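Local coordinates for protein cysteine protease S273R (African swine fever virus pig/Kenya/KEN-50/1950, PDB 6LJ9) that acts as a cysteine protease that probably matures the viral polyproteins pp220 and pp62 into core-shell proteins and weakens host innate immune defences, at residues Ile223-Ser228 with Thr255-Glu260; Arg99-Tyr104 with Gln139-Lys144. All blocks are in the same frame, centred on the assembly; numbering follows the deposited sequence.

The two contacts sit on opposite sides of the chain's centre, about 29 Å apart between their centres, and share no element of the fold. Interaction 1 lies toward the surface and is polar: a loop leading into helix 232-244 is held to the start of helix 259-269 by a carboxylate and a histidine, with two arginines packed alongside, close to the active site. Interaction 2 is more deeply buried and almost wholly apolar. There the last turn of helix 90-103 rests on a small beta hairpin, away from the annotated sites. Hydrogen bonds join the two segments of interaction 1, while interaction 2 relies on methyl and methylene packing, with polar groups such as the amide of Gln-139 bonded to residues beside it.

Interaction 1: Ile223-Ser228 with Thr255-Glu260; sequences IRHQRS and TRITDE
Asp-259 and His-225 reach across by the same first torsion, CG anti to the carbonyl carbon (chi1 -59° and -62°), which sends the carboxylate up to the backbone of Arg-227 and Ser-228 and lays the imidazole edge along Thr-255 to Ile-257. Arg-227 N points almost straight, at 174°, to the syn lone pair of Asp-259 OD1, 3.0 Å away. Ser-228 N reaches OD2 of the same aspartate at 3.2 Å from above the carboxylate plane; the hydroxyl of Ser-228 also meets OD2, at a doubtfully short distance. On the histidine, ND1 of His-225 accepts the hydrogen bond from Ile-257 N at 3.0 Å, and NE2 is bonded to Phe-252 O, so the ring is gripped from two sides. His-225 CE1 abuts Thr-255 O in the ring plane, 3.2 Å off.

Between these two grips lies Arg-256, extended from CG to NE. One face of its guanidinium has that of Arg-227 over it, toward the rim and tilted, and the opposite face has His-225 O. The 2.8 Å from Arg-256 NH2 to His-225 O is thus no hydrogen bond. Asp-259 OD1, 3.6 Å from Arg-256 NH2 in a salt bridge, probably offsets the closeness of two like charges.

Gln-226 turns the other way: OE1 bonds Ser-188 OG, NE2 bonds Ser-228 O, and the side chain touches Cys-232, the inferred nucleophile. A glutamine shortly before the nucleophilic cysteine is characteristic of Ulp1-like cysteine proteases; here Gln-226, probably substrate-binding, is likely to help form the oxyanion hole.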
loop_
_atom_site.group_PDB
_atom_site.type_symbol
_atom_site.label_atom_id
_atom_site.label_comp_id
_atom_site.label_asym_id
_atom_site.label_seq_id
_atom_site.Cartn_x
_atom_site.Cartn_y
_atom_site.Cartn_z
ATOM N N ILE B 223 17.489 5.978 -22.729
ATOM C CA ILE B 223 16.659 6.259 -23.895
ATOM C C ILE B 223 16.261 7.728 -23.879
ATOM O O ILE B 223 15.937 8.285 -22.823
ATOM C CB ILE B 223 15.410 5.357 -23.925
ATOM C CG1 ILE B 223 15.805 3.900 -24.159
ATOM C CG2 ILE B 223 14.429 5.813 -24.996
ATOM C CD1 ILE B 223 14.621 2.985 -24.346
ATOM N N ARG B 224 16.297 8.356 -25.054
ATOM C CA ARG B 224 15.723 9.687 -25.252
ATOM C C ARG B 224 14.253 9.497 -25.606
ATOM O O ARG B 224 13.885 9.333 -26.770
ATOM C CB ARG B 224 16.479 10.451 -26.332
ATOM C CG ARG B 224 15.865 11.797 -26.684
ATOM C CD ARG B 224 16.726 12.561 -27.675
ATOM N NE ARG B 224 16.024 13.715 -28.228
ATOM C CZ ARG B 224 15.944 14.899 -27.630
ATOM N NH1 ARG B 224 16.520 15.092 -26.452
ATOM N NH2 ARG B 224 15.282 15.892 -28.210
ATOM N N HIS B 225 13.401 9.507 -24.578
ATOM C CA HIS B 225 11.976 9.286 -24.796
ATOM C C HIS B 225 11.314 10.493 -25.446
ATOM O O HIS B 225 10.511 10.345 -26.375
ATOM C CB HIS B 225 11.285 8.961 -23.471
ATOM C CG HIS B 225 11.780 7.711 -22.815
ATOM N ND1 HIS B 225 11.373 6.455 -23.210
ATOM C CD2 HIS B 225 12.636 7.522 -21.783
ATOM C CE1 HIS B 225 11.962 5.546 -22.454
ATOM N NE2 HIS B 225 12.735 6.167 -21.580
ATOM N N GLN B 226 11.637 11.693 -24.976
ATOM C CA GLN B 226 10.909 12.900 -25.345
ATOM C C GLN B 226 11.482 13.497 -26.625
ATOM O O GLN B 226 12.683 13.778 -26.704
ATOM C CB GLN B 226 10.964 13.918 -24.209
ATOM C CG GLN B 226 10.322 15.256 -24.530
ATOM C CD GLN B 226 10.318 16.190 -23.338
ATOM O OE1 GLN B 226 10.547 15.765 -22.206
ATOM N NE2 GLN B 226 10.062 17.469 -23.586
ATOM N N ARG B 227 10.618 13.689 -27.622
ATOM C CA ARG B 227 10.963 14.428 -28.827
ATOM C C ARG B 227 10.281 15.785 -28.901
ATOM O O ARG B 227 10.662 16.605 -29.744
ATOM C CB ARG B 227 10.607 13.612 -30.079
ATOM C CG ARG B 227 11.431 12.348 -30.248
ATOM C CD ARG B 227 10.975 11.547 -31.456
ATOM N NE ARG B 227 11.574 10.216 -31.484
ATOM C CZ ARG B 227 11.223 9.257 -32.334
ATOM N NH1 ARG B 227 10.270 9.478 -33.229
ATOM N NH2 ARG B 227 11.823 8.075 -32.287
ATOM N N SER B 228 9.289 16.039 -28.051
ATOM C CA SER B 228 8.628 17.330 -27.993
ATOM C C SER B 228 9.394 18.263 -27.058
ATOM O O SER B 228 10.385 17.883 -26.426
ATOM C CB SER B 228 7.175 17.163 -27.544
ATOM O OG SER B 228 7.097 16.651 -26.224
ATOM N N THR B 255 12.498 0.313 -23.363
ATOM C CA THR B 255 11.383 0.556 -24.268
ATOM C C THR B 255 11.027 2.035 -24.255
ATOM O O THR B 255 10.908 2.640 -23.183
ATOM C CB THR B 255 10.163 -0.283 -23.880
ATOM O OG1 THR B 255 10.542 -1.662 -23.786
ATOM C CG2 THR B 255 9.067 -0.138 -24.924
ATOM N N ARG B 256 10.851 2.612 -25.441
ATOM C CA ARG B 256 10.586 4.038 -25.551
ATOM C C ARG B 256 9.133 4.347 -25.210
ATOM O O ARG B 256 8.221 3.576 -25.525
ATOM C CB ARG B 256 10.910 4.539 -26.960
ATOM C CG ARG B 256 10.715 6.038 -27.126
ATOM C CD ARG B 256 11.045 6.530 -28.524
ATOM N NE ARG B 256 10.865 7.977 -28.618
ATOM C CZ ARG B 256 9.722 8.567 -28.951
ATOM N NH1 ARG B 256 8.653 7.836 -29.232
ATOM N NH2 ARG B 256 9.645 9.889 -29.003
ATOM N N ILE B 257 8.926 5.486 -24.552
ATOM C CA ILE B 257 7.603 5.978 -24.191
ATOM C C ILE B 257 7.375 7.279 -24.947
ATOM O O ILE B 257 8.152 8.233 -24.803
ATOM C CB ILE B 257 7.468 6.177 -22.674
ATOM C CG1 ILE B 257 7.692 4.849 -21.947
ATOM C CG2 ILE B 257 6.106 6.745 -22.329
ATOM C CD1 ILE B 257 7.583 4.945 -20.445
ATOM N N THR B 258 6.315 7.318 -25.749
ATOM C CA THR B 258 6.105 8.395 -26.704
ATOM C C THR B 258 5.507 9.630 -26.034
ATOM O O THR B 258 4.904 9.564 -24.958
ATOM C CB THR B 258 5.189 7.933 -27.837
ATOM O OG1 THR B 258 3.868 7.716 -27.327
ATOM C CG2 THR B 258 5.703 6.634 -28.441
ATOM N N ASP B 259 5.688 10.777 -26.698
ATOM C CA ASP B 259 5.057 12.011 -26.242
ATOM C C ASP B 259 3.541 11.942 -26.378
ATOM O O ASP B 259 2.820 12.591 -25.611
ATOM C CB ASP B 259 5.602 13.208 -27.024
ATOM C CG ASP B 259 7.105 13.370 -26.879
ATOM O OD1 ASP B 259 7.855 12.647 -27.569
ATOM O OD2 ASP B 259 7.537 14.226 -26.078
ATOM N N GLU B 260 3.044 11.169 -27.346
ATOM C CA GLU B 260 1.603 10.990 -27.490
ATOM C C GLU B 260 1.001 10.330 -26.257
ATOM O O GLU B 260 -0.051 10.754 -25.766
ATOM C CB GLU B 260 1.301 10.166 -28.739
ATOM C CG GLU B 260 -0.169 9.860 -28.946
ATOM C CD GLU B 260 -0.397 8.851 -30.054
ATOM O OE1 GLU B 260 0.578 8.179 -30.455
ATOM O OE2 GLU B 260 -1.547 8.729 -30.525
#

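Interaction 2: Arg99-Tyr104 with Gln139-Lys144; sequences RWAIKY and QYVEGK
Val-141 carries the apolar part of this contact, its two methyls divided between neighbouring residues of helix 90-103. With CG1 anti to the backbone N (chi1 179°), Val-141 CG1 lies against Ile-102 CG1 at 3.5 Å, and Val-141 CG2 meets Ala-101 CB at 3.7 Å. The small alanine lets the backbones come close, Ala-101 CA only 6.0 Å from Val-141 CA. Farther along, the end of Ile-102 runs across the aliphatic part of Glu-142 at about a right angle, Ile-102 CD1 to Glu-142 CG 3.6 Å. This last touch is less certain, because Glu-142 is poorly ordered; it is made through the CG methylene, and the residue is exposed to solvent.

The axes of strand 139-141 and helical residues 99-103 run at 83° to each other and approach to 7.8 Å. The strand is the first arm of a beta hairpin with a two-residue turn, Glu-142 and Gly-143, pairing 139-141 with 144-146: Val-141 N bonds Lys-144 O and Lys-144 N returns to Val-141 O, while Glu-142 takes a positive phi in a turn close to type II'. CB of Gln-139 and of Val-141 points toward the helix, that of Tyr-140 away.

The polar contacts involve the buried amide of Gln-139. Its CG is set between the backbone N and carbonyl carbon (chi1 69°), and the chain beyond, extended, brings Gln-139 NE2 to 3.9 Å from Ala-101 CB, a van der Waals touch. That nitrogen is held by Asn-109 OD1 and Phe-107 O, tying the hairpin to strand 107-109 at the edge of the main sheet. Arg-148 links the two sides by bonding Ala-101 O through NH2 and, weakly, Gln-139 OE1 through NE.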
loop_
_atom_site.group_PDB
_atom_site.type_symbol
_atom_site.label_atom_id
_atom_site.label_comp_id
_atom_site.label_asym_id
_atom_site.label_seq_id
_atom_site.Cartn_x
_atom_site.Cartn_y
_atom_site.Cartn_z
ATOM N N ARG B 99 -1.838 14.713 -3.761
ATOM C CA ARG B 99 -3.033 13.885 -3.900
ATOM C C ARG B 99 -2.681 12.404 -3.987
ATOM O O ARG B 99 -3.425 11.556 -3.479
ATOM C CB ARG B 99 -3.833 14.312 -5.131
ATOM C CG ARG B 99 -4.678 15.559 -4.919
ATOM C CD ARG B 99 -5.256 16.075 -6.228
ATOM N NE ARG B 99 -6.257 17.114 -6.001
ATOM C CZ ARG B 99 -5.970 18.388 -5.753
ATOM N NH1 ARG B 99 -4.707 18.787 -5.696
ATOM N NH2 ARG B 99 -6.947 19.262 -5.556
ATOM N N TRP B 100 -1.558 12.072 -4.629
ATOM C CA TRP B 100 -1.143 10.676 -4.708
ATOM C C TRP B 100 -0.755 10.130 -3.341
ATOM O O TRP B 100 -0.895 8.926 -3.092
ATOM C CB TRP B 100 0.019 10.526 -5.689
ATOM C CG TRP B 100 -0.364 10.763 -7.117
ATOM C CD1 TRP B 100 -1.621 10.972 -7.607
ATOM C CD2 TRP B 100 0.519 10.815 -8.243
ATOM N NE1 TRP B 100 -1.575 11.151 -8.967
ATOM C CE2 TRP B 100 -0.272 11.059 -9.383
ATOM C CE3 TRP B 100 1.902 10.679 -8.398
ATOM C CZ2 TRP B 100 0.273 11.170 -10.660
ATOM C CZ3 TRP B 100 2.442 10.790 -9.666
ATOM C CH2 TRP B 100 1.629 11.033 -10.781
ATOM N N ALA B 101 -0.270 10.992 -2.445
ATOM C CA ALA B 101 0.069 10.560 -1.095
ATOM C C ALA B 101 -1.162 10.152 -0.295
ATOM O O ALA B 101 -1.027 9.432 0.700
ATOM C CB ALA B 101 0.828 11.667 -0.364
ATOM N N ILE B 102 -2.351 10.599 -0.703
ATOM C CA ILE B 102 -3.581 10.139 -0.066
ATOM C C ILE B 102 -3.832 8.675 -0.403
ATOM O O ILE B 102 -4.107 7.852 0.478
ATOM C CB ILE B 102 -4.769 11.020 -0.493
ATOM C CG1 ILE B 102 -4.427 12.503 -0.349
ATOM C CG2 ILE B 102 -6.008 10.676 0.319
ATOM C CD1 ILE B 102 -5.482 13.427 -0.917
ATOM N N LYS B 103 -3.740 8.331 -1.689
ATOM C CA LYS B 103 -4.041 6.976 -2.137
ATOM C C LYS B 103 -2.911 6.010 -1.796
ATOM O O LYS B 103 -3.157 4.915 -1.280
ATOM C CB LYS B 103 -4.318 6.987 -3.642
ATOM C CG LYS B 103 -4.302 5.627 -4.313
ATOM C CD LYS B 103 -4.628 5.761 -5.792
ATOM C CE LYS B 103 -4.264 4.505 -6.562
ATOM N NZ LYS B 103 -4.964 3.302 -6.033
ATOM N N TYR B 104 -1.671 6.402 -2.076
ATOM C CA TYR B 104 -0.497 5.601 -1.737
ATOM C C TYR B 104 -0.007 6.056 -0.367
ATOM O O TYR B 104 0.746 7.025 -0.252
ATOM C CB TYR B 104 0.577 5.746 -2.809
ATOM C CG TYR B 104 0.112 5.327 -4.187
ATOM C CD1 TYR B 104 0.126 3.992 -4.567
ATOM C CD2 TYR B 104 -0.345 6.265 -5.105
ATOM C CE1 TYR B 104 -0.300 3.601 -5.822
ATOM C CE2 TYR B 104 -0.772 5.882 -6.364
ATOM C CZ TYR B 104 -0.748 4.550 -6.717
ATOM O OH TYR B 104 -1.171 4.166 -7.969
ATOM N N GLN B 139 5.488 15.227 6.075
ATOM C CA GLN B 139 5.002 15.407 4.718
ATOM C C GLN B 139 3.618 16.037 4.779
ATOM O O GLN B 139 2.978 16.082 5.833
ATOM C CB GLN B 139 4.959 14.079 3.952
ATOM C CG GLN B 139 3.907 13.104 4.441
ATOM C CD GLN B 139 3.954 11.792 3.689
ATOM O OE1 GLN B 139 4.294 10.754 4.255
ATOM N NE2 GLN B 139 3.619 11.832 2.405
ATOM N N TYR B 140 3.152 16.528 3.637
ATOM C CA TYR B 140 1.900 17.275 3.577
ATOM C C TYR B 140 0.930 16.544 2.659
ATOM O O TYR B 140 1.035 16.620 1.430
ATOM C CB TYR B 140 2.157 18.712 3.137
ATOM C CG TYR B 140 2.891 19.493 4.203
ATOM C CD1 TYR B 140 4.278 19.497 4.258
ATOM C CD2 TYR B 140 2.195 20.195 5.177
ATOM C CE1 TYR B 140 4.953 20.197 5.240
ATOM C CE2 TYR B 140 2.859 20.898 6.163
ATOM C CZ TYR B 140 4.238 20.896 6.192
ATOM O OH TYR B 140 4.902 21.595 7.174
ATOM N N VAL B 141 -0.008 15.831 3.277
ATOM C CA VAL B 141 -1.062 15.097 2.590
ATOM C C VAL B 141 -2.352 15.887 2.748
ATOM O O VAL B 141 -2.714 16.272 3.868
ATOM C CB VAL B 141 -1.203 13.673 3.152
ATOM C CG1 VAL B 141 -2.318 12.930 2.449
ATOM C CG2 VAL B 141 0.114 12.923 3.020
ATOM N N GLU B 142 -3.043 16.119 1.635
ATOM C CA GLU B 142 -4.149 17.085 1.557
ATOM C C GLU B 142 -3.551 18.431 1.963
ATOM O O GLU B 142 -2.522 18.831 1.395
ATOM C CB GLU B 142 -5.342 16.613 2.385
ATOM C CG GLU B 142 -5.688 15.142 2.212
ATOM C CD GLU B 142 -7.037 14.783 2.805
ATOM O OE1 GLU B 142 -7.930 15.654 2.819
ATOM O OE2 GLU B 142 -7.202 13.630 3.258
ATOM N N GLY B 143 -4.132 19.149 2.918
ATOM C CA GLY B 143 -3.517 20.359 3.425
ATOM C C GLY B 143 -3.084 20.190 4.865
ATOM O O GLY B 143 -3.121 21.141 5.653
ATOM N N LYS B 144 -2.659 18.977 5.213
ATOM C CA LYS B 144 -2.397 18.600 6.593
ATOM C C LYS B 144 -1.015 17.975 6.719
ATOM O O LYS B 144 -0.611 17.161 5.883
ATOM C CB LYS B 144 -3.465 17.619 7.092
ATOM C CG LYS B 144 -3.177 17.010 8.447
ATOM C CD LYS B 144 -4.291 16.070 8.868
ATOM C CE LYS B 144 -3.947 15.381 10.171
ATOM N NZ LYS B 144 -3.628 16.368 11.236
#